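Local coordinates for N-(5'-phosphoribosyl)anthranilate isomerase (Thermococcus kodakarensis, PDB 5LHF), which catalyses the isomerisation of N-(5-phospho-beta-D-ribosyl)anthranilate to 1-(2-carboxyphenylamino)-1-deoxy-D-ribulose 5-phosphate, the third of five steps from chorismate to tryptophan, at residues R109-D113 / P114-A118. Sequence-based numbering, arbitrary orientation.
Sequences RESDD and PAEDA
The carboxylate of Asp117 lies against the backbone of Glu110 and Ser111 and takes an N-H from each. Ser111 N donates to Asp117 OD2 at 3.1 Å, on the syn side but tilted out of the carboxylate plane. The bond from Glu110 N to Asp117 OD1 is 2.9 Å long, though the position of OD1 is less certain. Asp117 CG stands anti to its own carbonyl carbon (chi1 -82°), which turns the group back toward the loop. Arg120 also forms a salt bridge with OD1 of Asp117, and His145 gives its OD2 a weak hydrogen bond. Ser111 OG accepts from Asp113 N at 2.9 Å and closes an ST turn. The same hydroxyl donates to Glu116 OE2 at 3.3 Å, meeting it from above the carboxylate plane. The loop 109-113 lies between strand 100-106 and helix 114-126 of the TIM barrel, and Asp113 is the N-cap of that helix. Its CG is anti to the backbone N (chi1 177°), which brings OD1 over the first turn. Ala115 N reaches OD1 from well above the carboxylate plane, at 3.0 Å. An alanine in place of Asp113 would probably leave Ala115 N without its side-chain acceptor and the CG of Glu116 without the OD2 it rests against at 3.5 Å. Asp113 O accepts from Glu116 N at 3.2 Å. The carboxylates of Asp113 and Glu116 come within 4.2 Å, OD2 to OE1, and probably repel mildly. The ring of Pro114 packs on Arg148 and Val149 of helix 143-156.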
ATOM      1  N   ARG A 109      13.995  -8.404  -8.994  1.00 27.42           N
ATOM      2  CA  ARG A 109      14.062  -9.377 -10.080  1.00 29.25           C
ATOM      3  C   ARG A 109      15.511  -9.595 -10.494  1.00 40.09           C
ATOM      4  O   ARG A 109      15.869  -9.511 -11.670  1.00 42.13           O
ATOM      5  CB  ARG A 109      13.225  -8.931 -11.276  1.00 29.12           C
ATOM      6  CG  ARG A 109      11.709  -9.039 -11.073  1.00 28.81           C
ATOM      7  CD  ARG A 109      10.982  -8.396 -12.249  1.00 27.34           C
ATOM      8  NE  ARG A 109       9.533  -8.443 -12.118  1.00 28.43           N
ATOM      9  CZ  ARG A 109       8.694  -8.080 -13.081  1.00 25.26           C
ATOM     10  NH1 ARG A 109       9.170  -7.644 -14.240  1.00 25.69           N
ATOM     11  NH2 ARG A 109       7.381  -8.159 -12.890  1.00 24.39           N
ATOM     12  N   GLU A 110      16.371  -9.870  -9.516  1.00 34.27           N
ATOM     13  CA  GLU A 110      17.801 -10.005  -9.753  1.00 36.06           C
ATOM     14  C   GLU A 110      18.237 -11.445 -10.007  1.00 42.21           C
ATOM     15  O   GLU A 110      19.416 -11.679 -10.298  1.00 43.17           O
ATOM     16  CB  GLU A 110      18.583  -9.433  -8.568  1.00 42.64           C
ATOM     17  CG  GLU A 110      18.258  -7.985  -8.250  1.00 51.87           C
ATOM     18  CD  GLU A 110      18.343  -7.088  -9.469  1.00 62.55           C
ATOM     19  OE1 GLU A 110      19.279  -7.266 -10.278  1.00 66.62           O
ATOM     20  OE2 GLU A 110      17.472  -6.204  -9.621  1.00 68.20           O
ATOM     21  N   SER A 111      17.329 -12.410  -9.909  1.00 37.02           N
ATOM     22  CA  SER A 111      17.659 -13.806 -10.140  1.00 39.11           C
ATOM     23  C   SER A 111      16.496 -14.490 -10.846  1.00 45.18           C
ATOM     24  O   SER A 111      15.345 -14.056 -10.756  1.00 38.22           O
ATOM     25  CB  SER A 111      17.983 -14.530  -8.823  1.00 36.17           C
ATOM     26  OG  SER A 111      18.057 -15.932  -9.017  1.00 38.53           O
ATOM     27  N   ASP A 112      16.809 -15.562 -11.574  1.00 45.79           N
ATOM     28  CA  ASP A 112      15.752 -16.398 -12.125  1.00 41.46           C
ATOM     29  C   ASP A 112      15.128 -17.291 -11.060  1.00 36.38           C
ATOM     30  O   ASP A 112      13.989 -17.743 -11.236  1.00 35.71           O
ATOM     31  CB  ASP A 112      16.288 -17.254 -13.275  1.00 52.66           C
ATOM     32  CG  ASP A 112      16.783 -16.417 -14.446  1.00 58.68           C
ATOM     33  OD1 ASP A 112      17.494 -16.969 -15.317  1.00 59.50           O
ATOM     34  OD2 ASP A 112      16.456 -15.213 -14.497  1.00 58.97           O
ATOM     35  N   ASP A 113      15.846 -17.547  -9.964  1.00 26.40           N
ATOM     36  CA  ASP A 113      15.303 -18.311  -8.849  1.00 32.74           C
ATOM     37  C   ASP A 113      14.600 -17.366  -7.884  1.00 31.79           C
ATOM     38  O   ASP A 113      15.259 -16.486  -7.316  1.00 31.25           O
ATOM     39  CB  ASP A 113      16.415 -19.060  -8.138  1.00 29.76           C
ATOM     40  CG  ASP A 113      15.935 -19.821  -6.906  1.00 38.59           C
ATOM     41  OD1 ASP A 113      14.708 -19.984  -6.711  1.00 32.15           O
ATOM     42  OD2 ASP A 113      16.809 -20.284  -6.140  1.00 40.16           O
ATOM     43  N   PRO A 114      13.287 -17.503  -7.667  1.00 33.39           N
ATOM     44  CA  PRO A 114      12.610 -16.593  -6.723  1.00 29.66           C
ATOM     45  C   PRO A 114      13.136 -16.704  -5.302  1.00 29.96           C
ATOM     46  O   PRO A 114      13.066 -15.728  -4.544  1.00 28.09           O
ATOM     47  CB  PRO A 114      11.136 -17.013  -6.820  1.00 35.03           C
ATOM     48  CG  PRO A 114      11.023 -17.802  -8.093  1.00 35.76           C
ATOM     49  CD  PRO A 114      12.354 -18.452  -8.295  1.00 34.17           C
ATOM     50  N   ALA A 115      13.691 -17.861  -4.925  1.00 33.01           N
ATOM     51  CA  ALA A 115      14.199 -18.038  -3.569  1.00 27.67           C
ATOM     52  C   ALA A 115      15.362 -17.099  -3.269  1.00 32.11           C
ATOM     53  O   ALA A 115      15.554 -16.700  -2.114  1.00 29.25           O
ATOM     54  CB  ALA A 115      14.625 -19.491  -3.358  1.00 33.31           C
ATOM     55  N   GLU A 116      16.152 -16.740  -4.282  1.00 35.09           N
ATOM     56  CA  GLU A 116      17.283 -15.856  -4.034  1.00 37.54           C
ATOM     57  C   GLU A 116      16.843 -14.403  -3.950  1.00 28.62           C
ATOM     58  O   GLU A 116      17.330 -13.652  -3.098  1.00 28.22           O
ATOM     59  CB  GLU A 116      18.343 -16.042  -5.115  1.00 44.88           C
ATOM     60  CG  GLU A 116      18.771 -17.489  -5.270  1.00 48.43           C
ATOM     61  CD  GLU A 116      20.032 -17.639  -6.083  1.00 51.31           C
ATOM     62  OE1 GLU A 116      20.693 -18.696  -5.957  1.00 55.06           O
ATOM     63  OE2 GLU A 116      20.363 -16.703  -6.842  1.00 49.58           O
ATOM     64  N   ASP A 117      15.924 -13.994  -4.827  1.00 28.56           N
ATOM     65  CA  ASP A 117      15.305 -12.683  -4.675  1.00 28.25           C
ATOM     66  C   ASP A 117      14.576 -12.579  -3.340  1.00 32.22           C
ATOM     67  O   ASP A 117      14.615 -11.531  -2.681  1.00 31.13           O
ATOM     68  CB  ASP A 117      14.359 -12.414  -5.847  1.00 32.99           C
ATOM     69  CG  ASP A 117      15.095 -11.914  -7.083  1.00 35.95           C
ATOM     70  OD1 ASP A 117      16.056 -11.128  -6.926  1.00 34.99           O
ATOM     71  OD2 ASP A 117      14.714 -12.301  -8.207  1.00 37.24           O
ATOM     72  N   ALA A 118      13.936 -13.671  -2.907  1.00 28.33           N
ATOM     73  CA  ALA A 118      13.268 -13.676  -1.608  1.00 22.20           C
ATOM     74  C   ALA A 118      14.259 -13.472  -0.464  1.00 24.41           C
ATOM     75  O   ALA A 118      13.974 -12.727   0.481  1.00 26.99           O
ATOM     76  CB  ALA A 118      12.481 -14.976  -1.417  1.00 24.22           C
TER